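Local coordinates for metastasis-associated protein MTA1 (Homo sapiens, PDB 6G16) that probably serves as a scaffold subunit of the NuRD chromatin-remodelling and deacetylase complex, its R1 domain recruiting a histone-binding WD40 partner such as RBBP4, at residues 23-28 against 45-50. Sequence-based numbering, arbitrary orientation.
Sequences RLCREI and AAIKAE
Ile28 lies over one side of helix 44-53 with its two branches divided between neighbours. Its CG2 meets CG1 of Ile47 at 3.7 Å and CB of Ala46 at 4.1 Å, the two isoleucine side chains running past each other in opposite directions. The CD1 branch turns instead to the carboxylate end of Glu50, 3.8 Å from CD of that residue. With CG2 anti to its backbone N and CG1 beside that nitrogen (chi1 -66°), Ile28 can touch both places at once. Shortening Ile28 to an alanine is likely to open a gap beside Ala46 and CG1 of Ile47 and to remove the CD1 contact along Glu50. Cys25 and Ile47 have the nearest CA atoms across the two segments. The cysteine points toward helix 44-53: its CB rests on CG2 of Ile47 at 4.1 Å, while SG has Glu50 OE1 at 3.4 Å and, from another side, Ile47 O at 3.5 Å. Glu50 reaches toward 23-28 with its chain extended beyond CG, and OE2 is salt-bridged to Arg54, which should steady the carboxylate. Buried Cys25 leaves helical angles after helix 16-24 and N-caps helix 26-29. This helix packing within the MTA R1 domain adjoins the partner protein's chain, where Ile47 meets an aromatic side chain and Arg23 and Arg26 salt-bridge acidic ones. Thus helix 44-53 lies across the joint between helix 16-24 and helix 26-29, and helix 31-34 follows close by, touched by Arg26.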
loop_
_atom_site.group_PDB
_atom_site.type_symbol
_atom_site.label_atom_id
_atom_site.label_comp_id
_atom_site.label_asym_id
_atom_site.label_seq_id
_atom_site.Cartn_x
_atom_site.Cartn_y
_atom_site.Cartn_z
ATOM N N ARG B 23 -7.186 25.559 9.605
ATOM C CA ARG B 23 -6.025 26.261 10.176
ATOM C C ARG B 23 -6.475 27.279 11.215
ATOM O O ARG B 23 -6.008 27.247 12.350
ATOM C CB ARG B 23 -5.150 26.881 9.092
ATOM C CG ARG B 23 -4.297 25.836 8.377
ATOM C CD ARG B 23 -3.182 26.457 7.550
ATOM N NE ARG B 23 -2.303 25.470 6.902
ATOM C CZ ARG B 23 -1.203 24.922 7.434
ATOM N NH1 ARG B 23 -0.804 25.228 8.664
ATOM N NH2 ARG B 23 -0.488 24.049 6.725
ATOM N N LEU B 24 -7.426 28.132 10.853
ATOM C CA LEU B 24 -8.011 29.089 11.803
ATOM C C LEU B 24 -8.500 28.502 13.115
ATOM O O LEU B 24 -8.275 29.096 14.168
ATOM C CB LEU B 24 -9.204 29.810 11.171
ATOM C CG LEU B 24 -8.897 31.067 10.347
ATOM C CD1 LEU B 24 -10.181 31.904 10.257
ATOM C CD2 LEU B 24 -7.741 31.899 10.945
ATOM N N CYS B 25 -9.178 27.360 13.033
ATOM C CA CYS B 25 -9.797 26.738 14.188
ATOM C C CYS B 25 -8.999 25.513 14.655
ATOM O O CYS B 25 -9.530 24.568 15.268
ATOM C CB CYS B 25 -11.239 26.394 13.852
ATOM S SG CYS B 25 -12.118 27.835 13.182
ATOM N N ARG B 26 -7.696 25.566 14.393
ATOM C CA ARG B 26 -6.740 24.600 14.921
ATOM C C ARG B 26 -7.040 24.147 16.355
ATOM O O ARG B 26 -6.957 22.975 16.648
ATOM C CB ARG B 26 -5.325 25.199 14.827
ATOM C CG ARG B 26 -4.210 24.292 15.329
ATOM C CD ARG B 26 -2.827 24.765 14.890
ATOM N NE ARG B 26 -2.709 24.862 13.428
ATOM C CZ ARG B 26 -2.498 23.836 12.594
ATOM N NH1 ARG B 26 -2.365 22.589 13.054
ATOM N NH2 ARG B 26 -2.405 24.050 11.278
ATOM N N GLU B 27 -7.384 25.074 17.238
ATOM C CA GLU B 27 -7.552 24.750 18.668
ATOM C C GLU B 27 -8.833 23.967 18.957
ATOM O O GLU B 27 -8.919 23.262 19.968
ATOM C CB GLU B 27 -7.516 26.020 19.547
ATOM C CG GLU B 27 -6.342 26.980 19.335
ATOM C CD GLU B 27 -4.977 26.309 19.269
ATOM O OE1 GLU B 27 -4.808 25.215 19.889
ATOM O OE2 GLU B 27 -4.077 26.896 18.595
ATOM N N ILE B 28 -9.828 24.117 18.084
ATOM C CA ILE B 28 -11.080 23.371 18.185
ATOM C C ILE B 28 -10.990 22.008 17.486
ATOM O O ILE B 28 -11.324 20.979 18.059
ATOM C CB ILE B 28 -12.239 24.164 17.583
ATOM C CG1 ILE B 28 -12.463 25.424 18.443
ATOM C CG2 ILE B 28 -13.511 23.303 17.554
ATOM C CD1 ILE B 28 -13.615 26.324 18.004
ATOM N N ALA B 45 -19.870 22.036 13.858
ATOM C CA ALA B 45 -20.663 23.230 14.206
ATOM C C ALA B 45 -19.769 24.314 14.824
ATOM O O ALA B 45 -19.623 25.422 14.260
ATOM C CB ALA B 45 -21.812 22.864 15.157
ATOM N N ALA B 46 -19.127 23.953 15.939
ATOM C CA ALA B 46 -18.168 24.845 16.596
ATOM C C ALA B 46 -17.137 25.441 15.616
ATOM O O ALA B 46 -16.888 26.649 15.647
ATOM C CB ALA B 46 -17.475 24.116 17.729
ATOM N N ILE B 47 -16.576 24.599 14.744
ATOM C CA ILE B 47 -15.570 25.031 13.756
ATOM C C ILE B 47 -16.153 26.063 12.805
ATOM O O ILE B 47 -15.508 27.086 12.570
ATOM C CB ILE B 47 -14.972 23.838 12.963
ATOM C CG1 ILE B 47 -14.135 22.957 13.901
ATOM C CG2 ILE B 47 -14.113 24.313 11.781
ATOM C CD1 ILE B 47 -13.753 21.606 13.307
ATOM N N LYS B 48 -17.353 25.789 12.278
ATOM C CA LYS B 48 -18.013 26.685 11.301
ATOM C C LYS B 48 -18.335 28.053 11.933
ATOM O O LYS B 48 -18.143 29.112 11.321
ATOM C CB LYS B 48 -19.295 26.045 10.759
ATOM C CG LYS B 48 -19.020 24.944 9.748
ATOM C CD LYS B 48 -20.256 24.123 9.426
ATOM C CE LYS B 48 -19.872 22.778 8.831
ATOM N NZ LYS B 48 -21.088 21.989 8.498
ATOM N N ALA B 49 -18.810 28.012 13.169
ATOM C CA ALA B 49 -19.104 29.223 13.901
ATOM C C ALA B 49 -17.851 30.057 14.037
ATOM O O ALA B 49 -17.794 31.185 13.529
ATOM C CB ALA B 49 -19.669 28.884 15.272
ATOM N N GLU B 50 -16.827 29.486 14.677
ATOM C CA GLU B 50 -15.603 30.248 14.960
ATOM C C GLU B 50 -14.856 30.667 13.687
ATOM O O GLU B 50 -14.143 31.658 13.692
ATOM C CB GLU B 50 -14.668 29.489 15.888
ATOM C CG GLU B 50 -13.774 30.420 16.713
ATOM C CD GLU B 50 -12.417 29.823 17.086
ATOM O OE1 GLU B 50 -11.965 28.800 16.488
ATOM O OE2 GLU B 50 -11.769 30.416 17.979
#